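Long-range contacts in RBSTP2229 gene product (Geobacillus stearothermophilus, PDB 1T6A), which is of unknown function, a small alpha+beta protein of the DUF1885 family with a long N-terminal helix: residues 64-69 against 91-97; 98-103 against 115-121; 55-59 against 69-73. All blocks are in the same frame, centred on the assembly; numbering follows the deposited sequence. Where two conformers were deposited one is given.

Contact 1 of 3, residues 64-69 against 91-97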
loop_
_atom_site.group_PDB
_atom_site.type_symbol
_atom_site.label_atom_id
_atom_site.label_comp_id
_atom_site.label_asym_id
_atom_site.label_seq_id
_atom_site.Cartn_x
_atom_site.Cartn_y
_atom_site.Cartn_z
ATOM N N ARG A 64 -13.846 0.029 10.545
ATOM C CA ARG A 64 -15.168 -0.485 10.163
ATOM C C ARG A 64 -15.262 -0.877 8.679
ATOM O O ARG A 64 -16.141 -1.651 8.288
ATOM C CB ARG A 64 -16.259 0.554 10.504
ATOM C CG ARG A 64 -16.381 1.742 9.522
ATOM C CD ARG A 64 -17.165 2.990 10.051
ATOM N NE ARG A 64 -16.706 4.252 9.429
ATOM C CZ ARG A 64 -15.529 4.848 9.682
ATOM N NH1 ARG A 64 -14.675 4.319 10.558
ATOM N NH2 ARG A 64 -15.191 5.980 9.053
ATOM N N LEU A 65 -14.356 -0.355 7.858
ATOM C CA LEU A 65 -14.461 -0.520 6.405
ATOM C C LEU A 65 -13.864 -1.814 5.853
ATOM O O LEU A 65 -14.094 -2.154 4.689
ATOM C CB LEU A 65 -13.849 0.689 5.703
ATOM C CG LEU A 65 -14.553 2.013 6.034
ATOM C CD1 LEU A 65 -13.903 3.144 5.324
ATOM C CD2 LEU A 65 -16.020 1.940 5.665
ATOM N N TYR A 66 -13.122 -2.530 6.693
ATOM C CA TYR A 66 -12.453 -3.767 6.310
ATOM C C TYR A 66 -12.645 -4.825 7.398
ATOM O O TYR A 66 -12.250 -4.611 8.542
ATOM C CB TYR A 66 -10.951 -3.511 6.112
ATOM C CG TYR A 66 -10.640 -2.451 5.076
ATOM C CD1 TYR A 66 -10.758 -2.731 3.720
ATOM C CD2 TYR A 66 -10.275 -1.161 5.449
ATOM C CE1 TYR A 66 -10.506 -1.785 2.768
ATOM C CE2 TYR A 66 -10.003 -0.185 4.484
ATOM C CZ TYR A 66 -10.128 -0.509 3.147
ATOM O OH TYR A 66 -9.879 0.413 2.178
ATOM N N LYS A 67 -13.245 -5.960 7.047
ATOM C CA LYS A 67 -13.382 -7.064 7.995
ATOM C C LYS A 67 -12.161 -7.971 7.993
ATOM O O LYS A 67 -11.536 -8.180 9.038
ATOM C CB LYS A 67 -14.622 -7.887 7.701
ATOM C CG LYS A 67 -14.856 -8.972 8.750
ATOM C CD LYS A 67 -16.314 -9.456 8.763
ATOM C CE LYS A 67 -16.492 -10.662 9.682
ATOM N NZ LYS A 67 -17.257 -11.737 8.997
ATOM N N GLY A 68 -11.836 -8.515 6.824
ATOM C CA GLY A 68 -10.693 -9.381 6.668
ATOM C C GLY A 68 -10.858 -10.469 5.611
ATOM O O GLY A 68 -11.844 -10.522 4.867
HETATM N N MSE A 69 -9.859 -11.339 5.556
HETATM C CA MSE A 69 -9.888 -12.498 4.679
HETATM C C MSE A 69 -8.909 -13.559 5.189
HETATM O O MSE A 69 -8.122 -13.302 6.105
HETATM C CB MSE A 69 -9.511 -12.080 3.242
HETATM C CG MSE A 69 -8.050 -11.706 3.049
HETATM SE SE MSE A 69 -7.654 -10.789 1.346
HETATM C CE MSE A 69 -8.418 -9.024 1.772
ATOM N N THR A 91 -16.483 -6.738 3.437
ATOM C CA THR A 91 -16.928 -5.454 2.916
ATOM C C THR A 91 -16.580 -5.252 1.447
ATOM O O THR A 91 -15.789 -5.991 0.871
ATOM C CB THR A 91 -16.283 -4.311 3.716
ATOM O OG1 THR A 91 -14.863 -4.363 3.561
ATOM C CG2 THR A 91 -16.507 -4.481 5.210
ATOM N N HIS A 92 -17.176 -4.215 0.876
ATOM C CA HIS A 92 -16.798 -3.665 -0.414
ATOM C C HIS A 92 -15.286 -3.506 -0.477
ATOM O O HIS A 92 -14.666 -3.905 -1.451
ATOM C CB HIS A 92 -17.525 -2.321 -0.629
ATOM C CG HIS A 92 -17.077 -1.554 -1.836
ATOM N ND1 HIS A 92 -17.521 -1.835 -3.110
ATOM C CD2 HIS A 92 -16.238 -0.497 -1.958
ATOM C CE1 HIS A 92 -16.962 -0.997 -3.968
ATOM N NE2 HIS A 92 -16.189 -0.167 -3.294
ATOM N N GLY A 93 -14.702 -2.953 0.588
ATOM C CA GLY A 93 -13.272 -2.725 0.657
ATOM C C GLY A 93 -12.454 -4.004 0.590
ATOM O O GLY A 93 -11.486 -4.078 -0.159
ATOM N N ASP A 94 -12.849 -5.004 1.373
ATOM C CA ASP A 94 -12.183 -6.302 1.404
ATOM C C ASP A 94 -12.154 -6.946 0.025
ATOM O O ASP A 94 -11.157 -7.534 -0.342
ATOM C CB ASP A 94 -12.918 -7.280 2.324
ATOM C CG ASP A 94 -12.786 -6.951 3.801
ATOM O OD1 ASP A 94 -11.729 -6.450 4.265
ATOM O OD2 ASP A 94 -13.720 -7.223 4.584
ATOM N N LYS A 95 -13.257 -6.857 -0.721
ATOM C CA LYS A 95 -13.340 -7.481 -2.028
ATOM C C LYS A 95 -12.299 -6.868 -2.961
ATOM O O LYS A 95 -11.579 -7.583 -3.647
ATOM C CB LYS A 95 -14.732 -7.320 -2.648
ATOM C CG LYS A 95 -15.825 -8.152 -1.964
ATOM C CD LYS A 95 -17.207 -7.869 -2.600
ATOM C CE LYS A 95 -18.372 -8.391 -1.774
ATOM N NZ LYS A 95 -18.230 -8.060 -0.324
ATOM N N GLY A 96 -12.246 -5.542 -2.988
ATOM C CA GLY A 96 -11.264 -4.827 -3.769
ATOM C C GLY A 96 -9.841 -5.177 -3.383
ATOM O O GLY A 96 -9.010 -5.436 -4.256
ATOM N N LYS A 97 -9.548 -5.222 -2.086
ATOM C CA LYS A 97 -8.198 -5.549 -1.661
ATOM C C LYS A 97 -7.824 -6.976 -2.041
ATOM O O LYS A 97 -6.708 -7.217 -2.493
ATOM C CB LYS A 97 -8.006 -5.325 -0.169
ATOM C CG LYS A 97 -8.165 -3.878 0.256
ATOM C CD LYS A 97 -7.051 -3.013 -0.302
ATOM C CE LYS A 97 -7.188 -1.601 0.188
ATOM N NZ LYS A 97 -8.107 -0.878 -0.640
HETATM O O HOH W 1 -15.606 -1.230 2.690
#

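Contact 2 of 3, residues 98-103 against 115-121. With NO3 (nitrate ion), chain B.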
loop_
_atom_site.group_PDB
_atom_site.type_symbol
_atom_site.label_atom_id
_atom_site.label_comp_id
_atom_site.label_asym_id
_atom_site.label_seq_id
_atom_site.Cartn_x
_atom_site.Cartn_y
_atom_site.Cartn_z
ATOM N N ALA A 98 -8.770 -7.904 -1.931
ATOM C CA ALA A 98 -8.508 -9.298 -2.286
ATOM C C ALA A 98 -8.237 -9.377 -3.771
ATOM O O ALA A 98 -7.343 -10.086 -4.196
ATOM C CB ALA A 98 -9.705 -10.226 -1.910
ATOM N N ASN A 99 -9.011 -8.645 -4.562
ATOM C CA ASN A 99 -8.796 -8.620 -6.005
ATOM C C ASN A 99 -7.395 -8.091 -6.333
ATOM O O ASN A 99 -6.688 -8.683 -7.134
ATOM C CB ASN A 99 -9.848 -7.743 -6.697
ATOM C CG ASN A 99 -11.149 -8.465 -6.943
ATOM O OD1 ASN A 99 -11.189 -9.699 -7.029
ATOM N ND2 ASN A 99 -12.235 -7.694 -7.073
ATOM N N GLU A 100 -6.993 -7.004 -5.672
ATOM C CA GLU A 100 -5.677 -6.394 -5.890
ATOM C C GLU A 100 -4.528 -7.358 -5.552
ATOM O O GLU A 100 -3.600 -7.523 -6.324
ATOM C CB GLU A 100 -5.532 -5.116 -5.049
ATOM C CG GLU A 100 -6.353 -3.960 -5.583
ATOM C CD GLU A 100 -6.638 -2.875 -4.550
ATOM O OE1 GLU A 100 -5.807 -2.658 -3.643
ATOM O OE2 GLU A 100 -7.698 -2.216 -4.663
ATOM N N PHE A 101 -4.588 -7.979 -4.387
ATOM C CA PHE A 101 -3.535 -8.892 -3.978
ATOM C C PHE A 101 -3.496 -10.148 -4.859
ATOM O O PHE A 101 -2.423 -10.650 -5.143
ATOM C CB PHE A 101 -3.675 -9.287 -2.507
ATOM C CG PHE A 101 -2.688 -10.302 -2.082
ATOM C CD1 PHE A 101 -1.329 -9.988 -2.045
ATOM C CD2 PHE A 101 -3.086 -11.601 -1.778
ATOM C CE1 PHE A 101 -0.405 -10.927 -1.687
ATOM C CE2 PHE A 101 -2.150 -12.550 -1.408
ATOM C CZ PHE A 101 -0.813 -12.217 -1.361
ATOM N N SER A 102 -4.655 -10.636 -5.284
ATOM C CA SER A 102 -4.714 -11.856 -6.073
ATOM C C SER A 102 -4.053 -11.637 -7.436
ATOM O O SER A 102 -3.266 -12.476 -7.896
ATOM C CB SER A 102 -6.168 -12.280 -6.329
ATOM O OG SER A 102 -6.849 -12.618 -5.148
ATOM N N LYS A 103 -4.354 -10.501 -8.064
ATOM C CA LYS A 103 -3.755 -10.164 -9.354
ATOM C C LYS A 103 -2.248 -9.996 -9.235
ATOM O O LYS A 103 -1.514 -10.512 -10.045
ATOM C CB LYS A 103 -4.400 -8.909 -9.949
ATOM C CG LYS A 103 -5.769 -9.193 -10.511
ATOM C CD LYS A 103 -6.590 -7.922 -10.680
ATOM C CE LYS A 103 -7.997 -8.228 -11.195
ATOM N NZ LYS A 103 -8.834 -6.972 -11.199
ATOM N N LEU A 115 -10.950 -15.547 -10.383
ATOM C CA LEU A 115 -11.462 -14.483 -9.535
ATOM C C LEU A 115 -12.893 -14.787 -9.110
ATOM O O LEU A 115 -13.602 -15.520 -9.795
ATOM C CB LEU A 115 -11.415 -13.172 -10.293
ATOM C CG LEU A 115 -9.986 -12.680 -10.573
ATOM C CD1 LEU A 115 -9.928 -11.747 -11.761
ATOM C CD2 LEU A 115 -9.448 -11.973 -9.363
ATOM N N PHE A 116 -13.338 -14.214 -8.002
ATOM C CA PHE A 116 -14.669 -14.568 -7.502
ATOM C C PHE A 116 -15.767 -13.971 -8.386
ATOM O O PHE A 116 -16.898 -14.382 -8.301
ATOM C CB PHE A 116 -14.887 -14.228 -6.011
ATOM C CG PHE A 116 -14.556 -12.816 -5.648
ATOM C CD1 PHE A 116 -15.467 -11.792 -5.869
ATOM C CD2 PHE A 116 -13.338 -12.521 -5.083
ATOM C CE1 PHE A 116 -15.151 -10.478 -5.523
ATOM C CE2 PHE A 116 -13.001 -11.241 -4.755
ATOM C CZ PHE A 116 -13.909 -10.207 -4.965
ATOM N N SER A 117 -15.413 -13.026 -9.247
ATOM C CA SER A 117 -16.343 -12.505 -10.245
ATOM C C SER A 117 -16.680 -13.502 -11.373
ATOM O O SER A 117 -17.512 -13.197 -12.217
ATOM C CB SER A 117 -15.725 -11.268 -10.899
ATOM O OG SER A 117 -14.681 -11.661 -11.788
ATOM N N GLY A 118 -16.000 -14.652 -11.416
ATOM C CA GLY A 118 -16.134 -15.613 -12.498
ATOM C C GLY A 118 -15.128 -15.443 -13.633
ATOM O O GLY A 118 -15.052 -16.266 -14.514
ATOM N N ARG A 119 -14.342 -14.378 -13.601
ATOM C CA ARG A 119 -13.300 -14.134 -14.595
ATOM C C ARG A 119 -12.086 -15.015 -14.333
ATOM O O ARG A 119 -11.704 -15.217 -13.204
ATOM C CB ARG A 119 -12.894 -12.669 -14.509
ATOM C CG ARG A 119 -11.961 -12.169 -15.571
ATOM C CD ARG A 119 -11.614 -10.675 -15.383
ATOM N NE ARG A 119 -10.418 -10.259 -16.123
ATOM C CZ ARG A 119 -9.702 -9.174 -15.840
ATOM N NH1 ARG A 119 -10.036 -8.373 -14.834
ATOM N NH2 ARG A 119 -8.634 -8.883 -16.569
ATOM N N THR A 120 -11.496 -15.534 -15.400
ATOM C CA THR A 120 -10.264 -16.299 -15.347
ATOM C C THR A 120 -9.156 -15.522 -16.074
ATOM O O THR A 120 -9.352 -15.073 -17.196
ATOM C CB THR A 120 -10.498 -17.667 -16.009
ATOM O OG1 THR A 120 -11.344 -18.460 -15.167
ATOM C CG2 THR A 120 -9.217 -18.478 -16.094
HETATM N N MSE A 121 -8.000 -15.359 -15.438
HETATM C CA MSE A 121 -6.844 -14.726 -16.087
HETATM C C MSE A 121 -5.650 -15.706 -16.101
HETATM O O MSE A 121 -5.286 -16.264 -15.066
HETATM C CB MSE A 121 -6.451 -13.442 -15.352
HETATM C CG MSE A 121 -7.577 -12.443 -15.105
HETATM SE SE MSE A 121 -6.936 -10.900 -14.052
HETATM C CE MSE A 121 -5.635 -10.301 -15.356
HETATM N N NO3 B . -12.205 -8.941 -11.831
HETATM O O1 NO3 B . -12.354 -9.152 -10.455
HETATM O O2 NO3 B . -11.288 -7.989 -12.311
HETATM O O3 NO3 B . -12.965 -9.721 -12.701
HETATM O O HOH W 2 -13.385 -10.680 -8.516
#

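Contact 3 of 3, residues 55-59 against 69-73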
loop_
_atom_site.group_PDB
_atom_site.type_symbol
_atom_site.label_atom_id
_atom_site.label_comp_id
_atom_site.label_asym_id
_atom_site.label_seq_id
_atom_site.Cartn_x
_atom_site.Cartn_y
_atom_site.Cartn_z
ATOM N N SER A 55 -1.838 -23.194 9.977
ATOM C CA SER A 55 -1.381 -23.106 8.577
ATOM C C SER A 55 -2.299 -22.314 7.621
ATOM O O SER A 55 -2.252 -22.519 6.420
ATOM C CB SER A 55 -1.124 -24.506 8.007
ATOM O OG SER A 55 -0.136 -25.186 8.752
ATOM N N VAL A 56 -3.121 -21.434 8.179
ATOM C CA VAL A 56 -3.953 -20.497 7.439
ATOM C C VAL A 56 -3.558 -19.064 7.876
ATOM O O VAL A 56 -3.437 -18.762 9.082
ATOM C CB VAL A 56 -5.441 -20.723 7.742
ATOM C CG1 VAL A 56 -6.303 -19.690 7.058
ATOM C CG2 VAL A 56 -5.888 -22.149 7.298
ATOM N N LEU A 57 -3.366 -18.180 6.908
ATOM C CA LEU A 57 -3.093 -16.764 7.211
ATOM C C LEU A 57 -4.377 -15.969 7.332
ATOM O O LEU A 57 -5.168 -15.952 6.396
ATOM C CB LEU A 57 -2.209 -16.166 6.123
ATOM C CG LEU A 57 -0.769 -16.674 6.143
ATOM C CD1 LEU A 57 -0.071 -16.386 4.831
ATOM C CD2 LEU A 57 0.031 -16.065 7.307
ATOM N N TYR A 58 -4.612 -15.336 8.473
ATOM C CA TYR A 58 -5.787 -14.503 8.657
ATOM C C TYR A 58 -5.399 -13.035 8.638
ATOM O O TYR A 58 -4.534 -12.597 9.389
ATOM C CB TYR A 58 -6.532 -14.824 9.956
ATOM C CG TYR A 58 -7.103 -16.213 9.968
ATOM C CD1 TYR A 58 -8.366 -16.473 9.452
ATOM C CD2 TYR A 58 -6.357 -17.278 10.454
ATOM C CE1 TYR A 58 -8.883 -17.769 9.434
ATOM C CE2 TYR A 58 -6.863 -18.570 10.453
ATOM C CZ TYR A 58 -8.113 -18.809 9.931
ATOM O OH TYR A 58 -8.580 -20.092 9.921
ATOM N N LEU A 59 -6.025 -12.292 7.738
ATOM C CA LEU A 59 -5.888 -10.846 7.680
ATOM C C LEU A 59 -7.061 -10.235 8.428
ATOM O O LEU A 59 -8.212 -10.508 8.100
ATOM C CB LEU A 59 -5.857 -10.360 6.225
ATOM C CG LEU A 59 -4.515 -10.474 5.488
ATOM C CD1 LEU A 59 -4.006 -11.884 5.457
ATOM C CD2 LEU A 59 -4.633 -9.931 4.060
HETATM N N MSE A 69 -9.859 -11.339 5.556
HETATM C CA MSE A 69 -9.888 -12.498 4.679
HETATM C C MSE A 69 -8.909 -13.559 5.189
HETATM O O MSE A 69 -8.122 -13.302 6.105
HETATM C CB MSE A 69 -9.511 -12.080 3.242
HETATM C CG MSE A 69 -8.050 -11.706 3.049
HETATM SE SE MSE A 69 -7.654 -10.789 1.346
HETATM C CE MSE A 69 -8.418 -9.024 1.772
ATOM N N ALA A 70 -8.943 -14.723 4.554
ATOM C CA ALA A 70 -8.172 -15.878 4.974
ATOM C C ALA A 70 -7.473 -16.466 3.769
ATOM O O ALA A 70 -8.110 -16.692 2.728
ATOM C CB ALA A 70 -9.120 -16.918 5.608
ATOM N N ILE A 71 -6.174 -16.691 3.890
ATOM C CA ILE A 71 -5.363 -17.177 2.793
ATOM C C ILE A 71 -4.702 -18.481 3.189
ATOM O O ILE A 71 -4.090 -18.571 4.245
ATOM C CB ILE A 71 -4.279 -16.116 2.404
ATOM C CG1 ILE A 71 -4.931 -14.745 2.190
ATOM C CG2 ILE A 71 -3.532 -16.558 1.183
ATOM C CD1 ILE A 71 -3.970 -13.631 1.784
ATOM N N SER A 72 -4.811 -19.480 2.318
ATOM C CA SER A 72 -4.276 -20.809 2.569
ATOM C C SER A 72 -3.758 -21.451 1.302
ATOM O O SER A 72 -3.994 -20.954 0.180
ATOM C CB SER A 72 -5.365 -21.693 3.185
ATOM O OG SER A 72 -6.538 -21.692 2.401
ATOM N N VAL A 73 -3.008 -22.534 1.488
ATOM C CA VAL A 73 -2.504 -23.326 0.398
ATOM C C VAL A 73 -3.338 -24.607 0.307
ATOM O O VAL A 73 -3.648 -25.218 1.313
ATOM C CB VAL A 73 -1.038 -23.680 0.594
ATOM C CG1 VAL A 73 -0.526 -24.535 -0.554
ATOM C CG2 VAL A 73 -0.206 -22.413 0.758
HETATM O O HOH W 3 -2.437 -23.619 4.164
#

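Contact 1 of 3, residues 64-69 against 91-97
D94, in the first turn of helix 92-109, grips the amides of K67 and G68, where the loop passes into strand 68-76. From CB, CG is turned beside the backbone N (chi1 -71°), which carries the carboxylate to K67 and G68. CG comes within 3.4 Å of K67 N. OD1 rests against CA and CB of Y66, in the plane of that ring at its edge, and is also hydrogen-bonded by the hydroxyl of Y48. OD2 gathers three backbone donors: K67 N at 2.8 Å on its syn lone pair, G68 N at 3.2 Å from above the carboxylate plane, and T91 N on the anti side. The last bond, with T91 OG1 accepting from D94 N, completes a capping box, so one aspartate ties the helix start to the beginning of that strand. With D94 replaced by an alanine, the amides of K67 and G68 and the Y48 hydroxyl would probably lose this acceptor, and the capping box would keep only its threonine half. T91 suits the N-cap because its hydroxyl can accept and donate at once: OG1 also gives its proton to L65 O at 2.6 Å. Beside it, Y66 CE1 lies 3.6 Å from G93 CA, where any side chain on the glycine would collide with the ring. A buried carboxylate that takes three backbone N-H groups and a hydroxyl at a helix N-terminus is likely to be stabilised in its ionised form.

Contact 2 of 3, residues 98-103 against 115-121
A98, buried on helix 92-109, turns its small methyl toward the edge of the F116 ring, where CB lies 4.5 Å from CE2; the small methyl lets the ring edge lie beside the helix. N99 follows with its amide nearly parallel to the same ring, the two planes 14° apart, and OD1 is 3.3 Å from F116 CE2. The same oxygen accepts a hydrogen bond from a water that lies over one face of the ring and bridges to S117 N and to the nitrate. S102 brings its CB toward L115 CD2. K103 runs out extended beyond CG, its CE 4.1 Å from SE of selenomethionine M121, and its NZ donates to nitrate O2 at 2.9 Å. R119 NH1 reaches the same oxygen through a weak bond, while its guanidinium lies with one face over M121 SE. S117 OG gives the third direct bond, to nitrate O3 at 2.7 Å. The lysine and arginine thus share an anion, probably taken from the crystallisation liquor. Residues 115-118 make a type I beta turn, overlapped by an ST turn in which S117 OG accepts from R119 N, in the loop of the beta hairpin formed by strands 111-114 and 120-123.

Contact 3 of 3, residues 55-59 against 69-73
L59 and I71 meet through their CD1 methyls, 4.1 Å apart, on one face of an antiparallel beta hairpin formed by strands 56-61 and 68-76. On that face L59 also lays CD2 obliquely against CG of M69, at 4.0 Å, and L57 stands beside I71. Branched and flexible apolar side chains suit this face because helix 92-109 packs on it, with A98 touching M69 and F101 touching I71. The other face carries V56, Y58, A70 and S72. Here the Y58 ring has V56 CG1 over one face, offset toward its rim; the valine's CG1 is placed anti to the backbone N (chi1 176°), which brings it against the tyrosine. The small A70 lets the ring come down to it, CB 3.9 Å from Y58 CE1, and V56 CG2 approaches S72 CB. Between the faces, L57 with I71 and L59 with M69 form hydrogen-bonded pairs, while Y58 with A70 is a non-hydrogen-bonded pair. L57 N donates to I71 O at 2.8 Å, and I71 N returns the bond to L57 O. The same L57 O meets A70 CA in a CA-H...O contact. Toward the polar end, a water lies between S55 O and V73 N; its distance to S55 O is short enough to be doubtful, but it accepts from V73 N at 2.9 Å.

Overall arrangement
The three contacts lie within one compact alpha+beta unit that follows the long helix 16-45, with centres 14 to 16 Å apart. Contact 3 pairs the two central strands of the four-stranded antiparallel sheet. Contact 1 shares M69 and strand 68-76 with it, and fixes the start of helix 92-109 to the beginning of that strand; along the chain the two alternate. Contact 2 comes after both, using the next turns of the same helix against the small C-terminal hairpin. M69 CE touches A98, and F101 meets I71, so the helix bridges the sheet and the hairpin. Contacts 1 and 2 fasten successive turns of helix 92-109, while contact 3 builds the part of the sheet on which it packs.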